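Local coordinates for protein formyltransferase (Francisella tularensis subsp. tularensis, PDB 4NV1) that belongs to the N-formyltransferase family and binds dTDP-4-amino-4,6-dideoxyglucose in a pocket that its C-terminal domain helps to line, at residues H189-K201 and Y211-F225. Numbering follows the deposited sequence.
Sequences HDYKNMCEIDLDK and YLRAMTHPPYKNSYF. With 0FX (dTDP-4-amino-4,6-dideoxyglucose), chain I.
One face of the Tyr-224 ring is covered by the backbone of Glu-196, whose CA sits 4.1 Å from the ring centroid in a CH-pi contact. Glu-196, bent at chi2, carries its carboxylate round to the rim, where OE1 lies 3.3 Å from Tyr-224 CE2; Lys-232 makes a cation-pi contact with the same ring. Tyr-211 carries Met-215 CG over one face of its ring, while Met-194 O approaches its edge in the ring plane and Ile-197 CG1 packs obliquely against it. With CG anti to the backbone N (chi1 169°), the Tyr-211 ring reaches Met-194, its OH donating to Met-194 O in a bond so short that its length is doubtful. The Tyr-191 ring stands nearly perpendicular to the Asn-222 amide, which meets it at the hydroxyl edge (OH to Asn-222 CG 3.1 Å). Met-215 SD makes an oblique Met-aromatic contact with that ring, and the twice-bent Met-215 chain brings CE to within 3.4 Å of Cys-195 SG.

Tyr-224 N donates to Cys-195 O and Ile-197 N to Tyr-224 O at 2.7 Å, forming a single beta bridge between Glu-196 and Tyr-224 of strand 223-226. Beyond it, Leu-199 CD1 touches Phe-225 CB, and the second subunit packs on both residues.

At the other end the Asn-222 amide pairs with the ligand's pyrimidine: OD1 accepts from 0FX N31 almost straight (174°), and ND2 donates to 0FX O21 at 2.7 Å. The Tyr-220 and His-217 rings each lay a face on the ligand. Since Asn-222 ND2 also donates to Met-215 O, three bonds fix the amide's rotation, presenting its acceptor and donor in the order that matches the N-H and carbonyl of thymine.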
loop_
_atom_site.group_PDB
_atom_site.type_symbol
_atom_site.label_atom_id
_atom_site.label_comp_id
_atom_site.label_asym_id
_atom_site.label_seq_id
_atom_site.Cartn_x
_atom_site.Cartn_y
_atom_site.Cartn_z
ATOM N N HIS A 189 12.839 0.554 22.149
ATOM C CA HIS A 189 13.513 1.739 21.653
ATOM C C HIS A 189 14.212 1.428 20.340
ATOM O O HIS A 189 14.296 2.307 19.504
ATOM C CB HIS A 189 14.541 2.199 22.692
ATOM C CG HIS A 189 15.336 3.423 22.331
ATOM N ND1 HIS A 189 14.852 4.709 22.482
ATOM C CD2 HIS A 189 16.629 3.557 21.938
ATOM C CE1 HIS A 189 15.786 5.578 22.136
ATOM N NE2 HIS A 189 16.873 4.905 21.801
ATOM N N ASP A 190 14.758 0.226 20.146
ATOM C CA ASP A 190 15.417 -0.053 18.873
ATOM C C ASP A 190 14.369 0.037 17.770
ATOM O O ASP A 190 14.659 0.559 16.709
ATOM C CB ASP A 190 16.075 -1.431 18.831
ATOM C CG ASP A 190 17.366 -1.503 19.641
ATOM O OD1 ASP A 190 18.207 -0.574 19.585
ATOM O OD2 ASP A 190 17.541 -2.534 20.322
ATOM N N TYR A 191 13.154 -0.442 18.047
ATOM C CA TYR A 191 12.052 -0.406 17.117
ATOM C C TYR A 191 11.696 1.068 16.828
ATOM O O TYR A 191 11.707 1.529 15.669
ATOM C CB TYR A 191 10.844 -1.198 17.683
ATOM C CG TYR A 191 9.629 -1.153 16.788
ATOM C CD1 TYR A 191 9.607 -1.861 15.592
ATOM C CD2 TYR A 191 8.515 -0.368 17.110
ATOM C CE1 TYR A 191 8.529 -1.779 14.734
ATOM C CE2 TYR A 191 7.422 -0.282 16.267
ATOM C CZ TYR A 191 7.435 -0.985 15.078
ATOM O OH TYR A 191 6.368 -0.946 14.208
ATOM N N LYS A 192 11.444 1.817 17.901
ATOM C CA LYS A 192 10.990 3.199 17.800
ATOM C C LYS A 192 11.936 4.067 16.985
ATOM O O LYS A 192 11.482 4.859 16.188
ATOM C CB LYS A 192 10.597 3.774 19.169
ATOM C CG LYS A 192 9.218 3.248 19.606
ATOM C CD LYS A 192 8.689 3.835 20.925
ATOM C CE LYS A 192 7.443 4.723 20.773
ATOM N NZ LYS A 192 6.137 4.041 21.026
ATOM N N ASN A 193 13.237 3.853 17.079
ATOM C CA ASN A 193 14.183 4.535 16.221
ATOM C C ASN A 193 14.121 4.219 14.725
ATOM O O ASN A 193 14.788 4.874 13.956
ATOM C CB ASN A 193 15.609 4.229 16.714
ATOM C CG ASN A 193 15.892 4.807 18.099
ATOM O OD1 ASN A 193 15.376 5.865 18.482
ATOM N ND2 ASN A 193 16.708 4.099 18.868
ATOM N N MET A 194 13.431 3.166 14.316
ATOM C CA MET A 194 13.359 2.791 12.907
ATOM C C MET A 194 12.091 3.356 12.282
ATOM O O MET A 194 11.911 3.281 11.066
ATOM C CB MET A 194 13.219 1.276 12.740
ATOM C CG MET A 194 14.292 0.421 13.340
ATOM S SD MET A 194 14.328 -1.152 12.461
ATOM C CE MET A 194 12.794 -1.836 13.053
ATOM N N CYS A 195 11.186 3.850 13.123
ATOM C CA CYS A 195 9.869 4.272 12.680
ATOM C C CYS A 195 9.889 5.550 11.843
ATOM O O CYS A 195 9.108 5.660 10.885
ATOM C CB CYS A 195 8.944 4.400 13.880
ATOM S SG CYS A 195 8.450 2.761 14.461
ATOM N N GLU A 196 10.765 6.481 12.219
ATOM C CA GLU A 196 10.984 7.690 11.474
ATOM C C GLU A 196 11.892 7.445 10.282
ATOM O O GLU A 196 13.062 7.109 10.432
ATOM C CB GLU A 196 11.663 8.755 12.300
ATOM C CG GLU A 196 11.712 10.068 11.530
ATOM C CD GLU A 196 11.558 11.261 12.458
ATOM O OE1 GLU A 196 10.739 12.156 12.178
ATOM O OE2 GLU A 196 12.218 11.266 13.511
ATOM N N ILE A 197 11.324 7.627 9.097
ATOM C CA ILE A 197 12.054 7.441 7.863
ATOM C C ILE A 197 12.998 8.619 7.735
ATOM O O ILE A 197 12.633 9.796 7.989
ATOM C CB ILE A 197 11.098 7.387 6.667
ATOM C CG1 ILE A 197 10.309 6.081 6.673
ATOM C CG2 ILE A 197 11.811 7.595 5.345
ATOM C CD1 ILE A 197 9.353 5.987 5.496
ATOM N N ASP A 198 14.209 8.294 7.298
ATOM C CA ASP A 198 15.162 9.361 6.978
ATOM C C ASP A 198 15.248 9.588 5.451
ATOM O O ASP A 198 15.879 8.864 4.715
ATOM C CB ASP A 198 16.502 9.036 7.633
ATOM C CG ASP A 198 17.622 9.873 7.089
ATOM O OD1 ASP A 198 17.313 10.940 6.503
ATOM O OD2 ASP A 198 18.785 9.402 7.216
ATOM N N LEU A 199 14.551 10.604 4.966
ATOM C CA LEU A 199 14.330 10.796 3.512
ATOM C C LEU A 199 15.600 10.891 2.709
ATOM O O LEU A 199 15.593 10.535 1.528
ATOM C CB LEU A 199 13.476 12.031 3.243
ATOM C CG LEU A 199 12.097 11.826 3.880
ATOM C CD1 LEU A 199 11.376 13.085 4.366
ATOM C CD2 LEU A 199 11.239 11.020 2.908
ATOM N N ASP A 200 16.684 11.314 3.358
ATOM C CA ASP A 200 17.997 11.432 2.702
ATOM C C ASP A 200 18.825 10.149 2.685
ATOM O O ASP A 200 19.758 10.021 1.888
ATOM C CB ASP A 200 18.769 12.573 3.356
ATOM C CG ASP A 200 18.088 13.903 3.104
ATOM O OD1 ASP A 200 17.834 14.201 1.926
ATOM O OD2 ASP A 200 17.733 14.625 4.046
ATOM N N LYS A 201 18.452 9.170 3.508
ATOM C CA LYS A 201 19.227 7.916 3.611
ATOM C C LYS A 201 19.374 7.255 2.272
ATOM O O LYS A 201 18.426 7.203 1.501
ATOM C CB LYS A 201 18.509 6.973 4.556
ATOM C CG LYS A 201 19.133 5.604 4.763
ATOM C CD LYS A 201 18.980 5.245 6.224
ATOM C CE LYS A 201 18.957 3.742 6.460
ATOM N NZ LYS A 201 20.274 3.177 6.059
ATOM N N TYR A 211 12.442 -2.587 3.982
ATOM C CA TYR A 211 12.077 -1.767 5.127
ATOM C C TYR A 211 10.538 -1.459 5.186
ATOM O O TYR A 211 9.896 -1.515 6.252
ATOM C CB TYR A 211 12.879 -0.467 5.124
ATOM C CG TYR A 211 12.370 0.541 6.124
ATOM C CD1 TYR A 211 12.811 0.543 7.426
ATOM C CD2 TYR A 211 11.400 1.462 5.769
ATOM C CE1 TYR A 211 12.324 1.447 8.355
ATOM C CE2 TYR A 211 10.916 2.371 6.678
ATOM C CZ TYR A 211 11.345 2.353 7.984
ATOM O OH TYR A 211 10.830 3.255 8.909
ATOM N N LEU A 212 9.968 -1.042 4.063
ATOM C CA LEU A 212 8.548 -0.655 4.014
ATOM C C LEU A 212 7.616 -1.842 4.347
ATOM O O LEU A 212 6.664 -1.734 5.153
ATOM C CB LEU A 212 8.226 -0.035 2.641
ATOM C CG LEU A 212 8.833 1.362 2.561
ATOM C CD1 LEU A 212 8.821 1.937 1.159
ATOM C CD2 LEU A 212 8.193 2.294 3.577
ATOM N N ARG A 213 7.917 -3.003 3.772
ATOM C CA ARG A 213 7.161 -4.174 4.121
ATOM C C ARG A 213 7.329 -4.675 5.555
ATOM O O ARG A 213 6.337 -5.141 6.180
ATOM C CB ARG A 213 7.256 -5.276 3.067
ATOM C CG ARG A 213 8.548 -6.101 3.112
ATOM C CD ARG A 213 8.773 -6.789 1.797
ATOM N NE ARG A 213 10.044 -7.494 1.655
ATOM C CZ ARG A 213 10.179 -8.813 1.759
ATOM N NH1 ARG A 213 9.175 -9.558 2.131
ATOM N NH2 ARG A 213 11.360 -9.404 1.545
ATOM N N ALA A 214 8.519 -4.508 6.122
ATOM C CA ALA A 214 8.742 -4.921 7.514
ATOM C C ALA A 214 7.910 -4.042 8.463
ATOM O O ALA A 214 7.512 -4.459 9.531
ATOM C CB ALA A 214 10.204 -4.787 7.913
ATOM N N MET A 215 7.659 -2.793 8.066
ATOM C CA MET A 215 6.873 -1.855 8.856
ATOM C C MET A 215 5.372 -1.794 8.578
ATOM O O MET A 215 4.676 -0.985 9.212
ATOM C CB MET A 215 7.454 -0.443 8.686
ATOM C CG MET A 215 8.885 -0.234 9.137
ATOM S SD MET A 215 9.237 -0.503 10.875
ATOM C CE MET A 215 8.728 1.025 11.598
ATOM N N THR A 216 4.895 -2.690 7.722
ATOM C CA THR A 216 3.521 -2.805 7.322
ATOM C C THR A 216 2.816 -3.995 7.959
ATOM O O THR A 216 3.147 -5.178 7.733
ATOM C CB THR A 216 3.347 -2.809 5.775
ATOM O OG1 THR A 216 4.002 -1.660 5.190
ATOM C CG2 THR A 216 1.880 -2.801 5.430
ATOM N N HIS A 217 1.864 -3.643 8.823
ATOM C CA HIS A 217 1.154 -4.588 9.662
ATOM C C HIS A 217 -0.212 -3.948 10.017
ATOM O O HIS A 217 -0.299 -3.337 11.083
ATOM C CB HIS A 217 1.979 -4.875 10.908
ATOM C CG HIS A 217 1.581 -6.134 11.624
ATOM N ND1 HIS A 217 2.467 -7.158 11.893
ATOM C CD2 HIS A 217 0.384 -6.547 12.110
ATOM C CE1 HIS A 217 1.834 -8.145 12.494
ATOM N NE2 HIS A 217 0.565 -7.800 12.637
ATOM N N PRO A 218 -1.222 -4.089 9.125
ATOM C CA PRO A 218 -2.520 -3.512 9.466
ATOM C C PRO A 218 -2.974 -4.094 10.806
ATOM O O PRO A 218 -2.723 -5.256 11.101
ATOM C CB PRO A 218 -3.438 -3.968 8.339
ATOM C CG PRO A 218 -2.561 -4.253 7.205
ATOM C CD PRO A 218 -1.268 -4.773 7.819
ATOM N N PRO A 219 -3.694 -3.310 11.603
ATOM C CA PRO A 219 -4.136 -1.993 11.186
ATOM C C PRO A 219 -3.223 -1.011 11.863
ATOM O O PRO A 219 -3.600 0.133 12.074
ATOM C CB PRO A 219 -5.576 -1.936 11.711
ATOM C CG PRO A 219 -5.567 -2.816 12.926
ATOM C CD PRO A 219 -4.377 -3.748 12.838
ATOM N N TYR A 220 -1.987 -1.398 12.180
ATOM C CA TYR A 220 -1.155 -0.406 12.832
ATOM C C TYR A 220 -0.576 0.652 11.869
ATOM O O TYR A 220 -0.370 0.405 10.687
ATOM C CB TYR A 220 -0.053 -1.083 13.625
ATOM C CG TYR A 220 -0.594 -2.033 14.667
ATOM C CD1 TYR A 220 -0.618 -3.385 14.435
ATOM C CD2 TYR A 220 -1.134 -1.570 15.861
ATOM C CE1 TYR A 220 -1.059 -4.264 15.386
ATOM C CE2 TYR A 220 -1.589 -2.442 16.828
ATOM C CZ TYR A 220 -1.548 -3.795 16.575
ATOM O OH TYR A 220 -1.999 -4.733 17.470
ATOM N N LYS A 221 -0.262 1.803 12.435
ATOM C CA LYS A 221 0.436 2.882 11.782
ATOM C C LYS A 221 1.830 2.926 12.355
ATOM O O LYS A 221 1.919 3.262 13.510
ATOM C CB LYS A 221 -0.260 4.224 12.083
ATOM C CG LYS A 221 -1.691 4.265 11.589
ATOM C CD LYS A 221 -2.054 5.625 11.000
ATOM C CE LYS A 221 -3.550 5.710 10.733
ATOM N NZ LYS A 221 -4.077 4.455 10.119
ATOM N N ASN A 222 2.866 2.651 11.545
ATOM C CA ASN A 222 4.240 2.511 12.000
ATOM C C ASN A 222 5.257 3.471 11.441
ATOM O O ASN A 222 5.747 4.344 12.170
ATOM C CB ASN A 222 4.733 1.049 11.810
ATOM C CG ASN A 222 3.893 0.056 12.578
ATOM O OD1 ASN A 222 3.396 0.371 13.687
ATOM N ND2 ASN A 222 3.638 -1.108 11.993
ATOM N N SER A 223 5.697 3.267 10.194
ATOM C CA SER A 223 6.711 4.142 9.640
ATOM C C SER A 223 6.133 5.475 9.220
ATOM O O SER A 223 4.998 5.533 8.772
ATOM C CB SER A 223 7.464 3.500 8.474
ATOM O OG SER A 223 6.481 2.989 7.622
ATOM N N TYR A 224 6.949 6.522 9.310
ATOM C CA TYR A 224 6.464 7.847 8.934
ATOM C C TYR A 224 7.581 8.730 8.462
ATOM O O TYR A 224 8.757 8.403 8.643
ATOM C CB TYR A 224 5.639 8.478 10.077
ATOM C CG TYR A 224 6.465 8.852 11.270
ATOM C CD1 TYR A 224 6.636 7.961 12.320
ATOM C CD2 TYR A 224 7.137 10.059 11.322
ATOM C CE1 TYR A 224 7.447 8.272 13.402
ATOM C CE2 TYR A 224 7.945 10.380 12.394
ATOM C CZ TYR A 224 8.083 9.481 13.437
ATOM O OH TYR A 224 8.834 9.816 14.518
ATOM N N PHE A 225 7.208 9.767 7.703
ATOM C CA PHE A 225 8.125 10.889 7.505
ATOM C C PHE A 225 7.496 12.214 7.929
ATOM O O PHE A 225 6.272 12.369 7.998
ATOM C CB PHE A 225 8.702 10.993 6.079
ATOM C CG PHE A 225 7.683 11.182 4.979
ATOM C CD1 PHE A 225 7.266 10.101 4.211
ATOM C CD2 PHE A 225 7.190 12.431 4.683
ATOM C CE1 PHE A 225 6.331 10.232 3.216
ATOM C CE2 PHE A 225 6.293 12.591 3.648
ATOM C CZ PHE A 225 5.841 11.498 2.917
HETATM O O4P 0FX I . 2.182 -10.345 20.004
HETATM P P2 0FX I . 0.863 -9.837 20.641
HETATM O O3P 0FX I . -0.531 -10.381 20.415
HETATM O O1G 0FX I . 1.133 -9.009 21.972
HETATM C C1G 0FX I . 1.595 -9.638 23.144
HETATM C C2G 0FX I . 1.784 -8.421 24.035
HETATM O O2G 0FX I . 0.702 -7.494 23.899
HETATM C C3G 0FX I . 3.075 -7.693 23.717
HETATM O O3G 0FX I . 3.160 -6.722 24.782
HETATM C C4G 0FX I . 4.222 -8.721 23.676
HETATM N N4A 0FX I . 5.526 -8.106 23.476
HETATM C C5G 0FX I . 4.003 -9.814 22.623
HETATM C C6G 0FX I . 5.121 -10.849 22.647
HETATM O O5G 0FX I . 2.759 -10.447 22.928
HETATM O OPP 0FX I . 0.181 -8.530 20.033
HETATM P P 0FX I . 0.693 -7.115 19.544
HETATM O O1P 0FX I . 1.074 -6.126 20.627
HETATM O O2P 0FX I . -0.461 -7.024 18.554
HETATM O O5 0FX I . 1.913 -7.297 18.504
HETATM C C5 0FX I . 1.692 -8.151 17.374
HETATM C C4 0FX I . 2.378 -7.626 16.126
HETATM O O4 0FX I . 1.665 -6.506 15.634
HETATM C C3 0FX I . 3.786 -7.141 16.296
HETATM O O3 0FX I . 4.761 -8.158 16.018
HETATM C C2 0FX I . 3.939 -6.118 15.169
HETATM C C1 0FX I . 2.522 -5.557 15.041
HETATM N N11 0FX I . 2.470 -4.215 15.630
HETATM C C61 0FX I . 2.134 -4.067 16.929
HETATM C C51 0FX I . 2.104 -2.808 17.491
HETATM C C5A 0FX I . 1.792 -2.508 18.943
HETATM C C21 0FX I . 2.751 -3.146 14.857
HETATM O O21 0FX I . 3.043 -3.260 13.545
HETATM N N31 0FX I . 2.682 -1.897 15.328
HETATM C C41 0FX I . 2.357 -1.765 16.632
HETATM O O41 0FX I . 2.317 -0.570 17.209
#